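Local coordinates for Non-structural maintenance of chromosomes element 4 (Xenopus laevis, PDB 7DG2), which probably serves as a subunit of the SMC5-SMC6 complex in repairing DNA double-strand breaks by homologous recombination, this piece including part of its Nse3-binding domain, at residues D49-Q52 and K53-S56; T10-T13 and A14-S18. All blocks are in the same frame, centred on the assembly; numbering follows the deposited sequence.

Two short helices of one Nse4 fragment show how the same local backbone pattern can carry different side-chain chemistry. Contact 2 lies on helix 9-20 and contact 1 on helix 50-59, their centres about 14 Å apart, and they meet where Leu-54 CD1 packs 3.9 Å from Leu-16 CD2. Both are partly buried: Trp-51, Leu-54, Phe-12 and Leu-16 are buried, while Asp-49, Lys-53 and Asp-15 are partly open to solvent. At 49-56 the outer side carries a salt bridge, while the buried side pairs an indole with a leucine. At 10-18 the apolar pair is a phenylalanine ring under a leucine methyl, and the hydroxyls of Ser-11 and Thr-13 bond to the MAGE domain-containing protein.

Contact 1: D49-Q52 and K53-S56; sequences DAWQ and KLGS
Lys-53 opens the second turn by answering Asp-49 twice. Its backbone N donates to Asp-49 O at 2.8 Å, and its ammonium closes a salt bridge, NZ to Asp-49 OD1 at 2.7 Å, reaching that oxygen from above the carboxylate plane, 41° out of it. The lysine chain gets there by folding back: bends at chi3 (-77°) and chi4 bring NZ round to the acid, while CG of Lys-53 rests 3.3 Å from Asp-49 O. A methionine in place of Lys-53 would probably leave the carboxylate of Asp-49 without its charged mate and free to turn. Leu-54 follows, its N bonded to Ala-50 O. With CG anti to the backbone N (chi1 -168°), its side chain runs alongside Trp-51, pointing the same way, and CD2 meets the benzo part of the indole obliquely, 3.8 Å from CZ3. Leu-54 also packs on Leu-16, Phe-19 and Met-20 of helix 9-20, and Trp-51 meets Phe-139 of the MAGE domain-containing protein edge-to-face. Gly-55 contributes its backbone alone, N to Trp-51 O at 2.8 Å. Ser-56 completes the set: its N donates to Gln-52 O at 2.9 Å, and OG lies 3.1 Å from the same oxygen, a possible second donor to it. The four successive i to i+4 backbone bonds make this the first full turns of an alpha-helix, with Asp-49 at the N-cap position and its side chain engaged by an i to i+4 salt bridge: an amphipathic helix lodged between helix 9-20 and the Nse3 partner.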
ATOM      1  N   ASP C  49     -14.484 -12.460  -6.780  1.00 48.28           N
ATOM      2  CA  ASP C  49     -14.159 -11.598  -5.650  1.00 44.61           C
ATOM      3  C   ASP C  49     -14.329 -12.306  -4.310  1.00 37.13           C
ATOM      4  O   ASP C  49     -14.417 -11.642  -3.274  1.00 38.93           O
ATOM      5  CB  ASP C  49     -15.017 -10.336  -5.693  1.00 42.97           C
ATOM      6  CG  ASP C  49     -16.497 -10.630  -5.517  1.00 48.71           C
ATOM      7  OD1 ASP C  49     -16.919 -11.777  -5.787  1.00 47.24           O
ATOM      8  OD2 ASP C  49     -17.239  -9.712  -5.106  1.00 53.66           O
ATOM      9  N   ALA C  50     -14.349 -13.640  -4.311  1.00 38.63           N
ATOM     10  CA  ALA C  50     -14.709 -14.393  -3.112  1.00 38.95           C
ATOM     11  C   ALA C  50     -13.701 -14.180  -1.985  1.00 32.40           C
ATOM     12  O   ALA C  50     -14.084 -13.983  -0.826  1.00 30.15           O
ATOM     13  CB  ALA C  50     -14.835 -15.878  -3.450  1.00 35.90           C
ATOM     14  N   TRP C  51     -12.405 -14.238  -2.299  1.00 28.06           N
ATOM     15  CA  TRP C  51     -11.404 -14.067  -1.249  1.00 28.25           C
ATOM     16  C   TRP C  51     -11.302 -12.613  -0.804  1.00 25.31           C
ATOM     17  O   TRP C  51     -11.056 -12.345   0.379  1.00 25.14           O
ATOM     18  CB  TRP C  51     -10.045 -14.594  -1.722  1.00 28.82           C
ATOM     19  CG  TRP C  51     -10.007 -16.090  -1.758  1.00 28.59           C
ATOM     20  CD1 TRP C  51     -10.120 -16.891  -2.862  1.00 31.05           C
ATOM     21  CD2 TRP C  51      -9.885 -16.969  -0.635  1.00 30.63           C
ATOM     22  NE1 TRP C  51     -10.060 -18.212  -2.493  1.00 31.88           N
ATOM     23  CE2 TRP C  51      -9.919 -18.287  -1.131  1.00 29.83           C
ATOM     24  CE3 TRP C  51      -9.741 -16.770   0.745  1.00 25.75           C
ATOM     25  CZ2 TRP C  51      -9.818 -19.402  -0.298  1.00 29.61           C
ATOM     26  CZ3 TRP C  51      -9.642 -17.880   1.570  1.00 28.29           C
ATOM     27  CH2 TRP C  51      -9.678 -19.178   1.045  1.00 28.69           C
ATOM     28  N   GLN C  52     -11.493 -11.667  -1.726  1.00 27.16           N
ATOM     29  CA  GLN C  52     -11.564 -10.263  -1.332  1.00 27.81           C
ATOM     30  C   GLN C  52     -12.745 -10.015  -0.406  1.00 29.70           C
ATOM     31  O   GLN C  52     -12.634  -9.244   0.554  1.00 30.26           O
ATOM     32  CB  GLN C  52     -11.666  -9.363  -2.563  1.00 32.87           C
ATOM     33  CG  GLN C  52     -10.325  -8.922  -3.129  1.00 35.95           C
ATOM     34  CD  GLN C  52     -10.480  -7.910  -4.256  1.00 42.06           C
ATOM     35  OE1 GLN C  52     -11.563  -7.350  -4.463  1.00 47.54           O
ATOM     36  NE2 GLN C  52      -9.400  -7.676  -4.993  1.00 40.55           N
ATOM     37  N   LYS C  53     -13.888 -10.649  -0.686  1.00 31.54           N
ATOM     38  CA  LYS C  53     -15.050 -10.506   0.187  1.00 31.70           C
ATOM     39  C   LYS C  53     -14.732 -11.002   1.590  1.00 28.39           C
ATOM     40  O   LYS C  53     -15.030 -10.333   2.589  1.00 26.60           O
ATOM     41  CB  LYS C  53     -16.243 -11.274  -0.384  1.00 34.42           C
ATOM     42  CG  LYS C  53     -16.962 -10.585  -1.550  1.00 42.72           C
ATOM     43  CD  LYS C  53     -18.442 -10.997  -1.627  1.00 48.35           C
ATOM     44  CE  LYS C  53     -18.641 -12.385  -2.237  1.00 48.90           C
ATOM     45  NZ  LYS C  53     -18.642 -12.380  -3.738  1.00 48.83           N
ATOM     46  N   LEU C  54     -14.107 -12.177   1.678  1.00 29.68           N
ATOM     47  CA  LEU C  54     -13.734 -12.726   2.976  1.00 24.52           C
ATOM     48  C   LEU C  54     -12.699 -11.850   3.667  1.00 23.80           C
ATOM     49  O   LEU C  54     -12.806 -11.575   4.867  1.00 20.35           O
ATOM     50  CB  LEU C  54     -13.210 -14.155   2.791  1.00 23.53           C
ATOM     51  CG  LEU C  54     -13.035 -15.005   4.049  1.00 23.46           C
ATOM     52  CD1 LEU C  54     -14.372 -15.144   4.750  1.00 24.61           C
ATOM     53  CD2 LEU C  54     -12.481 -16.380   3.692  1.00 22.97           C
ATOM     54  N   GLY C  55     -11.694 -11.391   2.925  1.00 22.20           N
ATOM     55  CA  GLY C  55     -10.670 -10.560   3.522  1.00 21.83           C
ATOM     56  C   GLY C  55     -11.191  -9.231   4.034  1.00 22.44           C
ATOM     57  O   GLY C  55     -10.699  -8.724   5.034  1.00 21.37           O
ATOM     58  N   SER C  56     -12.162  -8.637   3.340  1.00 24.45           N
ATOM     59  CA  SER C  56     -12.731  -7.380   3.815  1.00 24.89           C
ATOM     60  C   SER C  56     -13.465  -7.571   5.132  1.00 23.85           C
ATOM     61  O   SER C  56     -13.414  -6.701   6.012  1.00 24.42           O
ATOM     62  CB  SER C  56     -13.663  -6.800   2.761  1.00 21.65           C
ATOM     63  OG  SER C  56     -12.896  -6.320   1.678  1.00 24.35           O
TER

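Contact 2: T10-T13 and A14-S18; sequences TSFT and ADLLS
Phe-12 and Leu-16 cross obliquely one turn apart on an amphipathic alpha-helix, within the family region that binds Nse3-MAGE, and their meeting is a CH-pi contact. The methyl CD1 of Leu-16 sits over one face of the ring, 3.7 Å from its centroid and 17° off the ring normal, displaced a little toward the rim on which CE2 lies. The ring is set for this by chi1 of -175°, which holds CG of Phe-12 opposite the backbone N and brings the outward-reaching ring beside the methyl of Leu-16. Phe-7 adds an edge-to-face neighbour to the same ring, and the Phe-12 side chain also packs on Ser-107 of the MAGE domain-containing protein. Beneath the side chains, Leu-16 N donates to Phe-12 O at 2.9 Å, with the donor in the carbonyl plane.

Two hydroxyls, those of Ser-11 and Thr-13, are bonded to the partner subunit. OG of Ser-11 and OD2 of Asp-15 stand 3.8 Å apart, and the serine hydroxyl has its bond instead with Gln-194 OE1 of the MAGE domain-containing protein. Thr-13 places OG1 between its own backbone N and carbonyl carbon (chi1 53°), where it is hydrogen-bonded to Arg-127 NE of that same neighbouring chain. Arg-127 also packs against Thr-10 and Leu-17, so one arginine spans two turns of the helix. Leu-17 bends back over the preceding turn: its N bonds to Thr-13 O at 3.0 Å, and its branch carbon CG rests 3.3 Å from that same oxygen.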
ATOM      1  N   THR C  10     -15.362 -29.007   8.852  1.00 30.01           N
ATOM      2  CA  THR C  10     -16.090 -29.249   7.614  1.00 33.61           C
ATOM      3  C   THR C  10     -17.322 -28.360   7.524  1.00 31.21           C
ATOM      4  O   THR C  10     -17.605 -27.788   6.466  1.00 30.14           O
ATOM      5  CB  THR C  10     -16.480 -30.725   7.523  1.00 36.69           C
ATOM      6  OG1 THR C  10     -15.294 -31.524   7.433  1.00 37.31           O
ATOM      7  CG2 THR C  10     -17.357 -30.976   6.307  1.00 32.07           C
ATOM      8  N   SER C  11     -18.059 -28.237   8.628  1.00 32.93           N
ATOM      9  CA  SER C  11     -19.125 -27.249   8.705  1.00 32.88           C
ATOM     10  C   SER C  11     -18.575 -25.846   8.478  1.00 29.66           C
ATOM     11  O   SER C  11     -19.213 -25.015   7.822  1.00 28.62           O
ATOM     12  CB  SER C  11     -19.812 -27.349  10.067  1.00 32.42           C
ATOM     13  OG  SER C  11     -20.849 -26.397  10.180  1.00 42.33           O
ATOM     14  N   PHE C  12     -17.378 -25.580   9.006  1.00 28.17           N
ATOM     15  CA  PHE C  12     -16.751 -24.272   8.853  1.00 28.20           C
ATOM     16  C   PHE C  12     -16.501 -23.941   7.387  1.00 27.81           C
ATOM     17  O   PHE C  12     -16.851 -22.850   6.928  1.00 25.36           O
ATOM     18  CB  PHE C  12     -15.449 -24.238   9.653  1.00 28.06           C
ATOM     19  CG  PHE C  12     -14.754 -22.897   9.666  1.00 24.32           C
ATOM     20  CD1 PHE C  12     -15.439 -21.738   9.991  1.00 25.40           C
ATOM     21  CD2 PHE C  12     -13.389 -22.819   9.427  1.00 23.90           C
ATOM     22  CE1 PHE C  12     -14.785 -20.512  10.032  1.00 23.76           C
ATOM     23  CE2 PHE C  12     -12.722 -21.601   9.465  1.00 23.22           C
ATOM     24  CZ  PHE C  12     -13.425 -20.442   9.766  1.00 21.88           C
ATOM     25  N   THR C  13     -15.899 -24.864   6.624  1.00 25.32           N
ATOM     26  CA  THR C  13     -15.632 -24.513   5.230  1.00 25.25           C
ATOM     27  C   THR C  13     -16.920 -24.408   4.429  1.00 28.66           C
ATOM     28  O   THR C  13     -17.001 -23.601   3.498  1.00 27.21           O
ATOM     29  CB  THR C  13     -14.687 -25.508   4.550  1.00 27.53           C
ATOM     30  OG1 THR C  13     -15.176 -26.842   4.717  1.00 28.51           O
ATOM     31  CG2 THR C  13     -13.271 -25.384   5.110  1.00 26.29           C
ATOM     32  N   ALA C  14     -17.938 -25.200   4.770  1.00 28.25           N
ATOM     33  CA  ALA C  14     -19.218 -25.042   4.090  1.00 26.04           C
ATOM     34  C   ALA C  14     -19.780 -23.642   4.313  1.00 28.70           C
ATOM     35  O   ALA C  14     -20.284 -23.010   3.376  1.00 28.32           O
ATOM     36  CB  ALA C  14     -20.207 -26.108   4.567  1.00 30.86           C
ATOM     37  N   ASP C  15     -19.685 -23.132   5.543  1.00 27.68           N
ATOM     38  CA  ASP C  15     -20.217 -21.804   5.830  1.00 25.00           C
ATOM     39  C   ASP C  15     -19.355 -20.705   5.221  1.00 27.37           C
ATOM     40  O   ASP C  15     -19.885 -19.661   4.818  1.00 25.81           O
ATOM     41  CB  ASP C  15     -20.358 -21.617   7.340  1.00 27.40           C
ATOM     42  CG  ASP C  15     -21.477 -22.474   7.934  1.00 32.12           C
ATOM     43  OD1 ASP C  15     -22.414 -22.833   7.189  1.00 33.98           O
ATOM     44  OD2 ASP C  15     -21.419 -22.790   9.140  1.00 28.70           O
ATOM     45  N   LEU C  16     -18.037 -20.918   5.131  1.00 23.51           N
ATOM     46  CA  LEU C  16     -17.179 -19.945   4.456  1.00 22.66           C
ATOM     47  C   LEU C  16     -17.553 -19.827   2.985  1.00 26.28           C
ATOM     48  O   LEU C  16     -17.653 -18.719   2.445  1.00 27.02           O
ATOM     49  CB  LEU C  16     -15.704 -20.333   4.602  1.00 22.66           C
ATOM     50  CG  LEU C  16     -15.072 -20.142   5.984  1.00 23.92           C
ATOM     51  CD1 LEU C  16     -13.747 -20.923   6.114  1.00 21.24           C
ATOM     52  CD2 LEU C  16     -14.837 -18.664   6.237  1.00 21.04           C
ATOM     53  N   LEU C  17     -17.745 -20.965   2.313  1.00 25.61           N
ATOM     54  CA  LEU C  17     -18.081 -20.933   0.891  1.00 28.47           C
ATOM     55  C   LEU C  17     -19.397 -20.209   0.650  1.00 28.92           C
ATOM     56  O   LEU C  17     -19.527 -19.455  -0.321  1.00 29.74           O
ATOM     57  CB  LEU C  17     -18.140 -22.349   0.326  1.00 26.61           C
ATOM     58  CG  LEU C  17     -16.789 -23.070   0.256  1.00 28.87           C
ATOM     59  CD1 LEU C  17     -16.982 -24.559   0.029  1.00 30.23           C
ATOM     60  CD2 LEU C  17     -15.931 -22.460  -0.836  1.00 30.75           C
ATOM     61  N   SER C  18     -20.385 -20.425   1.523  1.00 29.30           N
ATOM     62  CA  SER C  18     -21.636 -19.682   1.416  1.00 31.55           C
ATOM     63  C   SER C  18     -21.391 -18.185   1.552  1.00 33.28           C
ATOM     64  O   SER C  18     -21.871 -17.386   0.738  1.00 33.23           O
ATOM     65  CB  SER C  18     -22.625 -20.160   2.478  1.00 34.49           C
ATOM     66  OG  SER C  18     -22.902 -21.536   2.316  1.00 40.64           O
TER